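Local atomic coordinates of acyl-coenzyme A oxidase acox-1.1 (Caenorhabditis elegans, PDB entry 5K3H), a protein that catalyses the FAD-dependent desaturation of acyl-CoA to (2E)-enoyl-CoA with release of hydrogen peroxide, the first step of peroxisomal beta-oxidation. Residues Thr168-Ile171 with Gly172-Glu175; His205-Lys209 with Gly210-Gly214; Phe587-Ser590 with Thr591-Asp594. All blocks are in the same frame, centred on the assembly; numbering follows the deposited sequence.

Contact 1 (Thr168-Ile171 with Gly172-Glu175); sequences TYDI and GTQE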
# COMPACT_ATOMS: atom_id res chain seq x y z
N THR B 168 36.82 -17.35 -10.88
CA THR B 168 37.83 -18.36 -10.65
C THR B 168 39.15 -17.82 -11.16
O THR B 168 39.23 -17.33 -12.30
CB THR B 168 37.49 -19.69 -11.33
OG1 THR B 168 36.20 -20.16 -10.91
CG2 THR B 168 38.52 -20.75 -10.97
N TYR B 169 40.17 -17.82 -10.29
CA TYR B 169 41.45 -17.26 -10.67
C TYR B 169 42.19 -18.25 -11.56
O TYR B 169 42.48 -19.38 -11.13
CB TYR B 169 42.30 -16.90 -9.46
CG TYR B 169 43.55 -16.22 -9.93
CD1 TYR B 169 43.46 -15.13 -10.79
CD2 TYR B 169 44.82 -16.65 -9.56
CE1 TYR B 169 44.57 -14.49 -11.25
CE2 TYR B 169 45.96 -16.00 -10.02
CZ TYR B 169 45.82 -14.92 -10.87
OH TYR B 169 46.90 -14.24 -11.37
N ASP B 170 42.51 -17.83 -12.78
CA ASP B 170 43.25 -18.62 -13.75
C ASP B 170 44.71 -18.20 -13.68
O ASP B 170 45.09 -17.17 -14.25
CB ASP B 170 42.65 -18.41 -15.13
CG ASP B 170 43.29 -19.29 -16.19
OD1 ASP B 170 44.50 -19.61 -16.08
OD2 ASP B 170 42.58 -19.65 -17.16
N ILE B 171 45.54 -19.00 -13.00
CA ILE B 171 46.93 -18.63 -12.74
C ILE B 171 47.75 -18.61 -14.03
O ILE B 171 48.68 -17.81 -14.17
CB ILE B 171 47.55 -19.57 -11.69
CG1 ILE B 171 46.74 -19.53 -10.38
CG2 ILE B 171 49.01 -19.21 -11.43
CD1 ILE B 171 47.18 -20.55 -9.33
N GLY B 172 47.44 -19.50 -14.97
CA GLY B 172 48.19 -19.54 -16.21
C GLY B 172 48.08 -18.25 -17.00
O GLY B 172 49.08 -17.75 -17.52
N THR B 173 46.87 -17.70 -17.09
CA THR B 173 46.60 -16.51 -17.90
C THR B 173 46.49 -15.23 -17.08
O THR B 173 46.23 -14.17 -17.66
CB THR B 173 45.33 -16.72 -18.71
OG1 THR B 173 44.20 -16.80 -17.82
CG2 THR B 173 45.43 -18.02 -19.48
N GLN B 174 46.63 -15.30 -15.76
CA GLN B 174 46.47 -14.15 -14.87
C GLN B 174 45.18 -13.41 -15.14
O GLN B 174 45.16 -12.19 -15.39
CB GLN B 174 47.67 -13.22 -14.98
CG GLN B 174 48.96 -13.78 -14.42
CD GLN B 174 50.13 -12.92 -14.82
OE1 GLN B 174 50.89 -13.28 -15.71
NE2 GLN B 174 50.25 -11.74 -14.19
N GLU B 175 44.07 -14.15 -15.10
CA GLU B 175 42.74 -13.65 -15.37
C GLU B 175 41.76 -14.25 -14.38
O GLU B 175 41.99 -15.34 -13.85
CB GLU B 175 42.29 -13.99 -16.78
CG GLU B 175 42.89 -13.16 -17.88
CD GLU B 175 42.53 -13.73 -19.22
OE1 GLU B 175 42.73 -14.95 -19.41
OE2 GLU B 175 41.98 -12.99 -20.06
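Asp170 reaches over the turn that follows it and meets Thr173. Its CG stands anti to the backbone N (chi1 -175°), and this swings the carboxylate out over Gly172 and Thr173. The backbone N of Thr173 gives a hydrogen bond to Asp170 OD1 at 3.2 Å, coming from above the carboxylate plane. The hydroxyl of Thr173 lies beside the same carboxylate, with OG1 3.1 Å from Asp170 CG, but its hydrogen bond goes to Glu175 OE1 at 2.8 Å, on the anti lone pair. Asp170 and Glu175 point to one face of the sheet. Arg259 forms salt bridges to Asp170 OD2 and to Glu175 OE1, which probably offsets the two like charges. With an alanine here in place of Asp170, Thr173 N would probably lose its side-chain acceptor and Arg259 its salt bridge to this side chain.

Tyr169 and Gln174 run side by side in the same direction, with ring and amide planes 75° apart. The phenol OH passes 3.7 Å from Gln174 CG, and it is hydrogen-bonded to the carbonyl O of Ala274.

The backbone pairs Asp170 with Glu175. Asp170 N donates to Glu175 O at 2.8 Å, and Glu175 N returns a longer bond to Asp170 O at 3.3 Å. Asp170 is opposed by two residues, Gln174 and Glu175, which makes a G1 beta bulge, with Gln174 at positive phi.

The turn joins strand 166-170 to strand 175-179 at the surface. Strand 199-208 lies parallel alongside 166-170, and strand 258-261, which carries Arg259, lies antiparallel to 175-179.

Contact 2 (His205-Lys209 with Gly210-Gly214); sequences HMYIK and GKNFG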
# COMPACT_ATOMS: atom_id res chain seq x y z
N HIS B 205 31.86 -15.05 -5.75
CA HIS B 205 32.72 -15.86 -4.90
C HIS B 205 34.05 -16.15 -5.58
O HIS B 205 34.07 -16.70 -6.69
CB HIS B 205 32.02 -17.16 -4.55
CG HIS B 205 31.01 -17.03 -3.46
ND1 HIS B 205 30.48 -18.12 -2.79
CD2 HIS B 205 30.45 -15.93 -2.89
CE1 HIS B 205 29.63 -17.69 -1.87
NE2 HIS B 205 29.60 -16.37 -1.91
N MET B 206 35.15 -15.83 -4.90
CA MET B 206 36.48 -15.94 -5.51
C MET B 206 37.15 -17.27 -5.18
O MET B 206 37.42 -17.58 -4.02
CB MET B 206 37.38 -14.78 -5.08
CG MET B 206 38.69 -14.75 -5.88
SD MET B 206 39.63 -13.23 -5.68
CE MET B 206 40.10 -13.33 -3.94
N TYR B 207 37.49 -18.02 -6.22
CA TYR B 207 38.13 -19.31 -6.10
C TYR B 207 39.56 -19.23 -6.63
O TYR B 207 39.81 -18.66 -7.70
CB TYR B 207 37.34 -20.38 -6.86
CG TYR B 207 36.08 -20.85 -6.16
CD1 TYR B 207 34.92 -20.08 -6.20
CD2 TYR B 207 36.04 -22.07 -5.49
CE1 TYR B 207 33.75 -20.52 -5.58
CE2 TYR B 207 34.87 -22.52 -4.87
CZ TYR B 207 33.74 -21.74 -4.93
OH TYR B 207 32.60 -22.17 -4.32
N ILE B 208 40.51 -19.75 -5.85
CA ILE B 208 41.90 -19.88 -6.28
C ILE B 208 42.38 -21.28 -5.94
O ILE B 208 42.35 -21.68 -4.77
CB ILE B 208 42.82 -18.83 -5.64
CG1 ILE B 208 42.23 -17.42 -5.78
CG2 ILE B 208 44.23 -18.90 -6.25
CD1 ILE B 208 43.02 -16.40 -5.00
N LYS B 209 42.85 -22.00 -6.94
CA LYS B 209 43.31 -23.38 -6.74
C LYS B 209 42.20 -24.21 -6.10
O LYS B 209 42.47 -25.13 -5.33
CB LYS B 209 44.57 -23.43 -5.87
CG LYS B 209 45.85 -22.78 -6.41
CD LYS B 209 46.99 -23.03 -5.39
CE LYS B 209 48.35 -22.53 -5.81
NZ LYS B 209 48.59 -21.11 -5.40
N GLY B 210 40.95 -23.88 -6.41
CA GLY B 210 39.80 -24.63 -5.93
C GLY B 210 39.32 -24.27 -4.54
O GLY B 210 38.26 -24.76 -4.12
N LYS B 211 39.97 -23.33 -3.86
CA LYS B 211 39.53 -22.89 -2.54
C LYS B 211 38.68 -21.65 -2.70
O LYS B 211 39.04 -20.73 -3.44
CB LYS B 211 40.72 -22.56 -1.63
CG LYS B 211 40.24 -21.97 -0.29
CD LYS B 211 41.34 -21.65 0.73
CE LYS B 211 40.74 -20.79 1.86
NZ LYS B 211 41.61 -20.64 3.06
N ASN B 212 37.55 -21.62 -1.99
CA ASN B 212 36.61 -20.51 -2.00
C ASN B 212 37.02 -19.47 -0.95
O ASN B 212 37.05 -19.76 0.25
CB ASN B 212 35.19 -21.02 -1.71
CG ASN B 212 34.12 -19.92 -1.82
OD1 ASN B 212 34.41 -18.76 -2.11
ND2 ASN B 212 32.86 -20.29 -1.64
N PHE B 213 37.35 -18.26 -1.42
CA PHE B 213 37.75 -17.15 -0.57
C PHE B 213 36.59 -16.20 -0.24
O PHE B 213 36.82 -15.15 0.37
CB PHE B 213 38.90 -16.39 -1.23
CG PHE B 213 40.21 -17.14 -1.19
CD1 PHE B 213 40.52 -18.08 -2.16
CD2 PHE B 213 41.13 -16.90 -0.17
CE1 PHE B 213 41.70 -18.78 -2.12
CE2 PHE B 213 42.32 -17.60 -0.12
CZ PHE B 213 42.61 -18.54 -1.10
N GLY B 214 35.37 -16.53 -0.65
CA GLY B 214 34.23 -15.72 -0.30
C GLY B 214 33.99 -14.59 -1.27
O GLY B 214 34.70 -14.43 -2.27
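Phe213 and Ile208 meet on the more closely packed side. Ile208 CB lies 3.7 Å from Phe213 CE1, and the two side chains cross at about a right angle. Met206 comes in beside them, its CE 4.3 Å from Phe213 CB. Val272 touches both Met206 and Ile208, and the ring of Tyr278 meets that of Phe213. Met206 O sits at the edge of the Phe213 ring and takes a straight bond from Phe213 N at 2.7 Å.

The segments are the two arms of a beta hairpin with a type I' turn from Ile208 to Lys211, the hydrogen-bonded pair that closes it. Tyr207 and Asn212 form the non-hydrogen-bonded pair.

That second pair holds the other face. Asn212 CB lies over one face of the Tyr207 ring, 3.9 Å from its centroid, a CH-pi contact. The Asn212 amide stacks on the ring with the planes 19° apart. The side chain extends away from its own N (chi1 -175°), which brings OD1 to Gly214 N, two residues on, at 2.8 Å, an Asx turn. His205 also borders Asn212, crossing it obliquely, and its NE2 bonds to Leu160 O. Its side chain is about 9 Å from that of Gln151, which binds the FAD shared between the subunits.

The turn is the loose part, with Lys209 and Gly210 exposed and both at positive phi. The end of Lys209 leads away.

Contact 3 (Phe587-Ser590 with Thr591-Asp594); sequences FMSS and TQLD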
# COMPACT_ATOMS: atom_id res chain seq x y z
N PHE B 587 2.98 -1.54 34.32
CA PHE B 587 3.81 -0.34 34.36
C PHE B 587 2.98 0.91 34.13
O PHE B 587 3.31 1.98 34.64
CB PHE B 587 4.96 -0.45 33.36
CG PHE B 587 6.05 0.56 33.59
CD1 PHE B 587 6.95 0.39 34.65
CD2 PHE B 587 6.19 1.69 32.78
CE1 PHE B 587 7.97 1.31 34.89
CE2 PHE B 587 7.21 2.63 33.02
CZ PHE B 587 8.09 2.44 34.07
N MET B 588 1.95 0.82 33.28
CA MET B 588 0.95 1.88 33.12
C MET B 588 -0.43 1.39 33.56
O MET B 588 -0.80 0.23 33.38
CB MET B 588 0.85 2.37 31.66
CG MET B 588 1.81 3.48 31.29
SD MET B 588 1.67 4.16 29.59
CE MET B 588 0.10 5.00 29.56
N SER B 589 -1.21 2.32 34.09
CA SER B 589 -2.60 2.06 34.44
C SER B 589 -3.52 2.51 33.31
O SER B 589 -3.14 3.25 32.40
CB SER B 589 -2.98 2.80 35.71
OG SER B 589 -2.76 4.20 35.49
N SER B 590 -4.77 2.05 33.40
CA SER B 590 -5.81 2.52 32.49
C SER B 590 -5.96 4.03 32.56
O SER B 590 -6.20 4.70 31.55
CB SER B 590 -7.13 1.81 32.81
OG SER B 590 -8.17 2.26 31.95
N THR B 591 -5.87 4.60 33.77
CA THR B 591 -5.97 6.05 33.93
C THR B 591 -4.85 6.78 33.19
O THR B 591 -5.10 7.79 32.54
CB THR B 591 -5.95 6.40 35.41
OG1 THR B 591 -7.19 6.02 35.99
CG2 THR B 591 -5.77 7.89 35.59
N GLN B 592 -3.62 6.30 33.30
CA GLN B 592 -2.53 6.92 32.56
C GLN B 592 -2.71 6.77 31.06
O GLN B 592 -2.34 7.66 30.30
CB GLN B 592 -1.20 6.30 32.97
CG GLN B 592 -0.69 6.77 34.31
CD GLN B 592 0.54 6.02 34.73
OE1 GLN B 592 0.54 4.78 34.74
NE2 GLN B 592 1.59 6.74 35.11
N LEU B 593 -3.29 5.66 30.61
CA LEU B 593 -3.54 5.50 29.19
C LEU B 593 -4.64 6.43 28.73
O LEU B 593 -4.61 6.91 27.59
CB LEU B 593 -3.88 4.04 28.86
CG LEU B 593 -3.64 3.60 27.41
CD1 LEU B 593 -2.17 3.74 26.98
CD2 LEU B 593 -4.17 2.16 27.17
N ASP B 594 -5.63 6.70 29.58
CA ASP B 594 -6.64 7.70 29.26
C ASP B 594 -6.04 9.10 29.19
O ASP B 594 -6.47 9.93 28.39
CB ASP B 594 -7.76 7.65 30.30
CG ASP B 594 -8.65 6.43 30.13
OD1 ASP B 594 -8.67 5.83 29.02
OD2 ASP B 594 -9.35 6.07 31.12
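Ser589 and Gln592 hold each other by hydrogen bonds at the start of helix 590-616. Ser589 is the N-cap. Its OG lies between its own backbone N and carbonyl carbon (chi1 59°), from where it accepts from Gln592 N at 3.2 Å with an angle at H of 165°. In return, Gln592 OE1 accepts from Ser589 N at 3.1 Å, in the plane of the amide and on a lone pair. The two bonds make a capping box. A weak third bond runs from Ser589 OG to Gln592 OE1. The other end of the amide is used too, as Gln592 NE2 donates to the carbonyl O of Ser478 and of Ile480.

The backbone bonds of the first turn follow. Leu593 N donates to Ser589 O at 3.0 Å, and Asp594 N to Ser590 O at 2.9 Å.

Apolar contact comes from Met588. A turn about its CG-SD bond (chi3 68°) carries CE to 3.7 Å from Leu593 CD1. CE also lies 3.9 Å from Gln592 CB. Both apolar side chains pack on helices 557-577 and 579-584.

Charged and polar groups face the second subunit. Asp594 OD1 forms salt bridges to Arg597 of its own chain and to Lys505 of the second subunit, and Ser590 OG is hydrogen-bonded to Glu584 of that subunit.

The chemistry implies a helix start fixed from several sides. The N-H of Gln592, which has no earlier helical turn to serve it, is met by a side chain in the capping box. Asp594 and Ser590 tie the same helix start to the second subunit.

The contacts come in series along the chain, contact 1 first and contact 3 last. Contacts 1 and 2 are neighbours, with centres 12 Å apart. Both turns connect strands of one mixed sheet, in which strands 166-170 and 199-208 run side by side. Tyr169 N lies 2.8 Å from Tyr207 O, a probable hydrogen bond, and Ile171 CD1 packs on Lys209 CG at 3.9 Å. Contact 3 lies far off in the C-terminal helical region, its centre about 69 Å from that of contact 1 and about 60 Å from that of contact 2. The beta part and the dimer-facing helix start are thus well separated within one subunit.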